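Local coordinates for protein UDP-N-acetylglucosamine 2-epimerase (PDB 4NES) that probably catalyses the reversible epimerization at C-2 of UDP-N-acetylglucosamine to UDP-N-acetylmannosamine, working as a homodimer, at residues 207-210 / 211-215. Numbering follows the deposited sequence.
Sequences HRAE and NVDNK. With UDP (uridine-5'-diphosphate), chain C; UD1 (uridine-diphosphate-N-acetylglucosamine), chain B.
The carbonyl of the N-cap residue Arg208 starts a one-turn helix, and two backbone donors converge on its O: Val212 N at 3.0 Å, nearly in line with the carbonyl (C=O...N 169°), and Asn211 N, well above the carbonyl plane. Val212 CG2 packs 3.5 Å from Arg208 O, while its CG1 meets His207 CA. Asp213 N donates to Ala209 O in the next backbone bond, and Asp213 folds back until OD2 is 3.6 Å from Ala209 CB; its carboxylate is salt-bridged to Arg243 and Arg247. Asn211 has its amide beside Arg208 CB, with ND2 bonded to Asp287 and Leu305 and OD1 to Arg217. The far side is looser: Asn214 CB is 3.7 Å from Glu210 O, and a water spans Glu210 O and Asn214 ND2.

Just ahead of the helix, two side chains reach the ligands. With CG between backbone N and carbonyl carbon (chi1 77°), the His207 ring, stacked with His241, presents NE2 edge-on to UD1 O4' at 2.9 Å, almost straight (171°). Arg208 grips the same O4' through NH2 and UDP O2B through NH1, its guanidinium linking the GlcNAc of UD1 to the UDP phosphate, with NH2 also salt-bridged to Glu129. Cut back to alanine, His207, inferred to be an active-site residue, would probably leave O4' without its straight imidazole donor and His241 without its stacked ring. The segment follows strand 201-205 of the six-stranded parallel sheet of this GT-B fold; helix 242-250 touches His207, Ala209 and Val212, and Asn214 OD1 weakly caps helix 215-232.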
loop_
_atom_site.group_PDB
_atom_site.type_symbol
_atom_site.label_atom_id
_atom_site.label_comp_id
_atom_site.label_asym_id
_atom_site.label_seq_id
_atom_site.Cartn_x
_atom_site.Cartn_y
_atom_site.Cartn_z
ATOM N N HIS A 207 19.596 13.334 7.079
ATOM C CA HIS A 207 18.350 13.081 7.810
ATOM C C HIS A 207 17.645 11.745 7.550
ATOM O O HIS A 207 16.567 11.522 8.097
ATOM C CB HIS A 207 17.342 14.230 7.610
ATOM C CG HIS A 207 16.632 14.208 6.288
ATOM N ND1 HIS A 207 17.147 14.782 5.149
ATOM C CD2 HIS A 207 15.427 13.684 5.935
ATOM C CE1 HIS A 207 16.299 14.614 4.150
ATOM N NE2 HIS A 207 15.249 13.949 4.599
ATOM N N ARG A 208 18.205 10.872 6.716
ATOM C CA ARG A 208 17.549 9.577 6.465
ATOM C C ARG A 208 17.370 8.850 7.785
ATOM O O ARG A 208 18.291 8.821 8.607
ATOM C CB ARG A 208 18.378 8.690 5.534
ATOM C CG ARG A 208 18.509 9.178 4.093
ATOM C CD ARG A 208 17.415 8.655 3.166
ATOM N NE ARG A 208 16.080 9.160 3.473
ATOM C CZ ARG A 208 15.624 10.355 3.125
ATOM N NH1 ARG A 208 16.406 11.221 2.482
ATOM N NH2 ARG A 208 14.380 10.695 3.444
ATOM N N ALA A 209 16.204 8.245 7.983
ATOM C CA ALA A 209 15.929 7.514 9.216
ATOM C C ALA A 209 17.009 6.468 9.489
ATOM O O ALA A 209 17.477 6.319 10.627
ATOM C CB ALA A 209 14.558 6.856 9.153
ATOM N N GLU A 210 17.423 5.760 8.443
ATOM C CA GLU A 210 18.379 4.662 8.608
ATOM C C GLU A 210 19.779 5.152 8.991
ATOM O O GLU A 210 20.609 4.369 9.456
ATOM C CB GLU A 210 18.429 3.803 7.342
ATOM C CG GLU A 210 18.727 4.579 6.060
ATOM C CD GLU A 210 17.483 5.095 5.331
ATOM O OE1 GLU A 210 16.411 5.266 5.948
ATOM O OE2 GLU A 210 17.591 5.335 4.114
ATOM N N ASN A 211 20.040 6.445 8.805
ATOM C CA ASN A 211 21.332 7.032 9.162
ATOM C C ASN A 211 21.347 7.728 10.511
ATOM O O ASN A 211 22.365 7.724 11.202
ATOM C CB ASN A 211 21.767 8.067 8.116
ATOM C CG ASN A 211 22.405 7.441 6.895
ATOM O OD1 ASN A 211 22.954 6.342 6.953
ATOM N ND2 ASN A 211 22.357 8.158 5.776
ATOM N N VAL A 212 20.246 8.364 10.882
ATOM C CA VAL A 212 20.276 9.209 12.069
ATOM C C VAL A 212 19.566 8.580 13.264
ATOM O O VAL A 212 19.784 8.997 14.399
ATOM C CB VAL A 212 19.717 10.638 11.793
ATOM C CG1 VAL A 212 20.416 11.285 10.586
ATOM C CG2 VAL A 212 18.197 10.601 11.576
ATOM N N ASP A 213 18.728 7.579 13.016
ATOM C CA ASP A 213 18.042 6.880 14.108
ATOM C C ASP A 213 18.914 5.768 14.692
ATOM O O ASP A 213 18.593 5.217 15.743
ATOM C CB ASP A 213 16.730 6.241 13.645
ATOM C CG ASP A 213 15.671 7.248 13.250
ATOM O OD1 ASP A 213 15.877 8.480 13.380
ATOM O OD2 ASP A 213 14.601 6.791 12.798
ATOM N N ASN A 214 19.992 5.440 13.985
ATOM C CA ASN A 214 20.907 4.344 14.318
ATOM C C ASN A 214 22.189 4.977 14.844
ATOM O O ASN A 214 22.956 5.551 14.071
ATOM C CB ASN A 214 21.178 3.546 13.028
ATOM C CG ASN A 214 22.129 2.368 13.214
ATOM O OD1 ASN A 214 23.002 2.365 14.077
ATOM N ND2 ASN A 214 21.977 1.367 12.354
ATOM N N LYS A 215 22.429 4.872 16.152
ATOM C CA LYS A 215 23.533 5.604 16.777
ATOM C C LYS A 215 24.920 5.291 16.215
ATOM O O LYS A 215 25.730 6.195 16.015
ATOM C CB LYS A 215 23.536 5.440 18.300
ATOM C CG LYS A 215 24.712 6.158 18.971
ATOM C CD LYS A 215 24.718 5.979 20.474
ATOM C CE LYS A 215 25.869 6.747 21.106
ATOM N NZ LYS A 215 25.793 6.725 22.596
HETATM N N1 UDP C . 16.338 22.412 1.328
HETATM C C2 UDP C . 16.089 23.686 1.713
HETATM N N3 UDP C . 16.683 24.180 2.821
HETATM C C4 UDP C . 17.527 23.445 3.578
HETATM C C5 UDP C . 17.806 22.121 3.213
HETATM C C6 UDP C . 17.174 21.627 2.066
HETATM O O2 UDP C . 15.326 24.399 1.056
HETATM O O4 UDP C . 18.106 24.000 4.716
HETATM C "C1'" UDP C . 15.684 21.801 0.157
HETATM C "C2'" UDP C . 16.515 21.308 -0.908
HETATM O "O2'" UDP C . 16.944 22.367 -1.734
HETATM C "C3'" UDP C . 15.656 20.318 -1.572
HETATM C "C4'" UDP C . 14.785 19.836 -0.510
HETATM O "O4'" UDP C . 15.037 20.621 0.629
HETATM O "O3'" UDP C . 14.874 20.844 -2.609
HETATM C "C5'" UDP C . 15.040 18.419 -0.121
HETATM O "O5'" UDP C . 14.269 18.032 0.990
HETATM P PA UDP C . 14.777 16.973 2.054
HETATM O O1A UDP C . 14.281 17.409 3.416
HETATM O O2A UDP C . 16.286 16.881 1.986
HETATM O O3A UDP C . 14.083 15.591 1.743
HETATM P PB UDP C . 14.277 14.483 0.649
HETATM O O1B UDP C . 14.547 15.128 -0.702
HETATM O O2B UDP C . 15.394 13.568 1.079
HETATM O O3B UDP C . 12.955 13.768 0.686
HETATM C "C1'" UD1 B . 10.019 13.072 6.322
HETATM C "C2'" UD1 B . 9.895 12.002 5.282
HETATM C "C3'" UD1 B . 11.097 11.903 4.474
HETATM C "C4'" UD1 B . 11.511 13.183 3.886
HETATM C "C5'" UD1 B . 11.558 14.260 4.941
HETATM C "C6'" UD1 B . 11.775 15.609 4.367
HETATM C "C7'" UD1 B . 8.384 10.055 5.996
HETATM C "C8'" UD1 B . 8.305 8.724 6.683
HETATM N "N2'" UD1 B . 9.682 10.688 5.940
HETATM O "O1'" UD1 B . 11.042 12.738 7.191
HETATM O "O3'" UD1 B . 10.890 10.935 3.429
HETATM O "O4'" UD1 B . 12.785 13.070 3.272
HETATM O "O5'" UD1 B . 10.326 14.327 5.652
HETATM O "O6'" UD1 B . 12.480 16.474 5.177
HETATM O "O7'" UD1 B . 7.379 10.578 5.509
HETATM N N1 UD1 B . 10.206 17.585 13.093
HETATM C C2 UD1 B . 10.123 18.833 13.558
HETATM N N3 UD1 B . 9.453 19.763 12.882
HETATM C C4 UD1 B . 8.833 19.471 11.730
HETATM C C5 UD1 B . 8.901 18.185 11.215
HETATM C C6 UD1 B . 9.613 17.233 11.927
HETATM O O2 UD1 B . 10.668 19.140 14.600
HETATM O O4 UD1 B . 8.149 20.440 11.054
HETATM C C1B UD1 B . 10.962 16.541 13.822
HETATM C C2B UD1 B . 10.198 15.853 14.880
HETATM O "O2'" UD1 B . 11.054 15.542 15.952
HETATM C C3B UD1 B . 9.756 14.639 14.234
HETATM C C4B UD1 B . 10.920 14.303 13.376
HETATM O O4B UD1 B . 11.441 15.538 12.923
HETATM O O3B UD1 B . 9.410 13.597 15.113
HETATM C C5B UD1 B . 10.552 13.465 12.205
HETATM O O5B UD1 B . 9.497 13.963 11.421
HETATM P PA UD1 B . 8.845 13.073 10.328
HETATM O O1A UD1 B . 8.269 11.855 10.981
HETATM O O2A UD1 B . 7.812 13.880 9.612
HETATM O O3A UD1 B . 9.967 12.559 9.367
HETATM P PB UD1 B . 11.141 13.355 8.639
HETATM O O1B UD1 B . 12.433 12.893 9.229
HETATM O O2B UD1 B . 10.881 14.837 8.646
HETATM O O HOH W 1 20.033 1.827 10.041
#